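Local coordinates for protein type III restriction-modification enzyme EcoP15I Res subunit (Escherichia coli, PDB 4ZCF) that serves as the ATP-dependent motor and nuclease subunit that, with the Mod subunit, cleaves DNA downstream of 5'-CAGCAG-3' sites in type III restriction, at residues T400-D405 / R495-S500. Numbering follows the deposited sequence.
Sequences TLFFID and RRFIFS
The F402 ring lies beside F499, its CD2 over one face of the F499 ring toward the rim. The planes are tilted by only 13° with centroids 4.9 Å apart, near-parallel but offset far enough that the two rings share little area. The pair belongs to neighbouring parallel strands in the second RecA-like sheet of the helicase motor, a worked example of how such sheets are built: one backbone ladder with a largely apolar face on each side. Strand 399-404 runs between 497-501 and 513-518, sharing backbone hydrogen bonds with both. Toward 497-501 the ladder swaps partners regularly: T400 N bonds to R496 O, I498 N to T400 O, F402 N to I498 O at 2.7 Å, S500 N to F402 O and I404 N to S500 O. T400, F402, F497 and F499 share the face that meets helix 368-389, where M375 touches F402 and H382 stands edge-to-face with F497. With CG anti to the carbonyl carbon (F402 chi1 -75°, F499 chi1 -74°), both rings lean the same way, while F402 CE2 reaches F497 CD1 at 4.0 Å. An alanine in place of F402 would lose these ring contacts and is likely to open a gap between F499, F497 and M375. On the opposite face, L401 CD1 packs against I498 CG2 at 3.7 Å and S500 CB at 3.8 Å, and W508 touches both L401 and I498. S500 OG, turned anti to the S500 backbone N, hydrogen-bonds W508 NE1 and sits 3.7 Å from F403 CE1.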
loop_
_atom_site.group_PDB
_atom_site.type_symbol
_atom_site.label_atom_id
_atom_site.label_comp_id
_atom_site.label_asym_id
_atom_site.label_seq_id
_atom_site.Cartn_x
_atom_site.Cartn_y
_atom_site.Cartn_z
ATOM N N THR C 400 -26.218 -13.273 -27.725
ATOM C CA THR C 400 -26.069 -12.497 -28.955
ATOM C C THR C 400 -25.246 -11.267 -28.586
ATOM O O THR C 400 -25.566 -10.569 -27.615
ATOM C CB THR C 400 -27.434 -12.161 -29.622
ATOM O OG1 THR C 400 -28.013 -13.363 -30.139
ATOM C CG2 THR C 400 -27.300 -11.156 -30.771
ATOM N N LEU C 401 -24.171 -11.031 -29.350
ATOM C CA LEU C 401 -23.262 -9.915 -29.158
ATOM C C LEU C 401 -23.310 -8.984 -30.354
ATOM O O LEU C 401 -23.024 -9.400 -31.477
ATOM C CB LEU C 401 -21.831 -10.436 -28.895
ATOM C CG LEU C 401 -20.665 -9.427 -28.855
ATOM C CD1 LEU C 401 -20.823 -8.423 -27.728
ATOM C CD2 LEU C 401 -19.347 -10.153 -28.699
ATOM N N PHE C 402 -23.672 -7.718 -30.102
ATOM C CA PHE C 402 -23.747 -6.671 -31.112
ATOM C C PHE C 402 -22.529 -5.777 -30.999
ATOM O O PHE C 402 -22.199 -5.348 -29.891
ATOM C CB PHE C 402 -25.030 -5.830 -30.947
ATOM C CG PHE C 402 -26.309 -6.496 -31.407
ATOM C CD1 PHE C 402 -26.642 -6.546 -32.758
ATOM C CD2 PHE C 402 -27.208 -7.026 -30.488
ATOM C CE1 PHE C 402 -27.826 -7.162 -33.184
ATOM C CE2 PHE C 402 -28.396 -7.633 -30.913
ATOM C CZ PHE C 402 -28.696 -7.700 -32.258
ATOM N N PHE C 403 -21.860 -5.486 -32.135
ATOM C CA PHE C 403 -20.711 -4.578 -32.144
ATOM C C PHE C 403 -21.021 -3.196 -32.729
ATOM O O PHE C 403 -21.137 -3.037 -33.946
ATOM C CB PHE C 403 -19.471 -5.204 -32.796
ATOM C CG PHE C 403 -18.660 -6.091 -31.891
ATOM C CD1 PHE C 403 -18.111 -5.594 -30.713
ATOM C CD2 PHE C 403 -18.404 -7.411 -32.234
ATOM C CE1 PHE C 403 -17.371 -6.422 -29.866
ATOM C CE2 PHE C 403 -17.650 -8.232 -31.394
ATOM C CZ PHE C 403 -17.137 -7.732 -30.217
ATOM N N ILE C 404 -21.131 -2.197 -31.841
ATOM C CA ILE C 404 -21.389 -0.788 -32.157
ATOM C C ILE C 404 -20.067 -0.007 -32.317
ATOM O O ILE C 404 -18.998 -0.505 -31.945
ATOM C CB ILE C 404 -22.394 -0.156 -31.128
ATOM C CG1 ILE C 404 -23.125 1.102 -31.675
ATOM C CG2 ILE C 404 -21.758 0.092 -29.751
ATOM C CD1 ILE C 404 -24.154 0.858 -32.827
ATOM N N ASP C 405 -20.141 1.197 -32.910
ATOM C CA ASP C 405 -18.991 2.063 -33.166
ATOM C C ASP C 405 -18.814 3.140 -32.073
ATOM O O ASP C 405 -17.682 3.395 -31.644
ATOM C CB ASP C 405 -19.093 2.676 -34.580
ATOM C CG ASP C 405 -20.321 3.539 -34.860
ATOM O OD1 ASP C 405 -21.311 3.436 -34.102
ATOM O OD2 ASP C 405 -20.305 4.286 -35.860
ATOM N N ARG C 495 -30.583 -11.249 -19.059
ATOM C CA ARG C 495 -29.611 -10.682 -20.016
ATOM C C ARG C 495 -28.982 -11.748 -20.933
ATOM O O ARG C 495 -28.441 -12.745 -20.458
ATOM C CB ARG C 495 -28.534 -9.889 -19.285
ATOM N N ARG C 496 -29.114 -11.547 -22.250
ATOM C CA ARG C 496 -28.627 -12.452 -23.299
ATOM C C ARG C 496 -28.100 -11.676 -24.507
ATOM O O ARG C 496 -27.307 -12.204 -25.286
ATOM C CB ARG C 496 -29.728 -13.447 -23.713
ATOM C CG ARG C 496 -30.988 -12.793 -24.278
ATOM C CD ARG C 496 -32.235 -13.608 -24.042
ATOM N NE ARG C 496 -32.966 -13.121 -22.876
ATOM C CZ ARG C 496 -34.284 -13.200 -22.721
ATOM N NH1 ARG C 496 -35.038 -13.762 -23.658
ATOM N NH2 ARG C 496 -34.858 -12.718 -21.626
ATOM N N PHE C 497 -28.561 -10.429 -24.665
ATOM C CA PHE C 497 -28.139 -9.538 -25.734
ATOM C C PHE C 497 -27.121 -8.594 -25.146
ATOM O O PHE C 497 -27.353 -8.049 -24.070
ATOM C CB PHE C 497 -29.330 -8.761 -26.325
ATOM C CG PHE C 497 -30.384 -9.627 -26.976
ATOM C CD1 PHE C 497 -30.252 -10.037 -28.297
ATOM C CD2 PHE C 497 -31.519 -10.013 -26.274
ATOM C CE1 PHE C 497 -31.231 -10.833 -28.900
ATOM C CE2 PHE C 497 -32.493 -10.814 -26.875
ATOM C CZ PHE C 497 -32.347 -11.208 -28.187
ATOM N N ILE C 498 -25.972 -8.444 -25.814
ATOM C CA ILE C 498 -24.900 -7.576 -25.342
ATOM C C ILE C 498 -24.525 -6.565 -26.410
ATOM O O ILE C 498 -24.330 -6.919 -27.571
ATOM C CB ILE C 498 -23.659 -8.377 -24.826
ATOM C CG1 ILE C 498 -23.998 -9.230 -23.584
ATOM C CG2 ILE C 498 -22.474 -7.450 -24.519
ATOM C CD1 ILE C 498 -24.337 -10.713 -23.879
ATOM N N PHE C 499 -24.391 -5.314 -25.994
ATOM C CA PHE C 499 -23.961 -4.238 -26.853
ATOM C C PHE C 499 -22.583 -3.818 -26.390
ATOM O O PHE C 499 -22.410 -3.363 -25.258
ATOM C CB PHE C 499 -24.966 -3.082 -26.824
ATOM C CG PHE C 499 -26.235 -3.385 -27.583
ATOM C CD1 PHE C 499 -27.309 -4.009 -26.956
ATOM C CD2 PHE C 499 -26.361 -3.036 -28.925
ATOM C CE1 PHE C 499 -28.487 -4.286 -27.660
ATOM C CE2 PHE C 499 -27.540 -3.315 -29.631
ATOM C CZ PHE C 499 -28.596 -3.935 -28.993
ATOM N N SER C 500 -21.590 -4.040 -27.248
ATOM C CA SER C 500 -20.202 -3.705 -26.976
ATOM C C SER C 500 -19.638 -2.824 -28.083
ATOM O O SER C 500 -19.920 -3.061 -29.258
ATOM C CB SER C 500 -19.368 -4.976 -26.847
ATOM O OG SER C 500 -17.996 -4.669 -26.666
#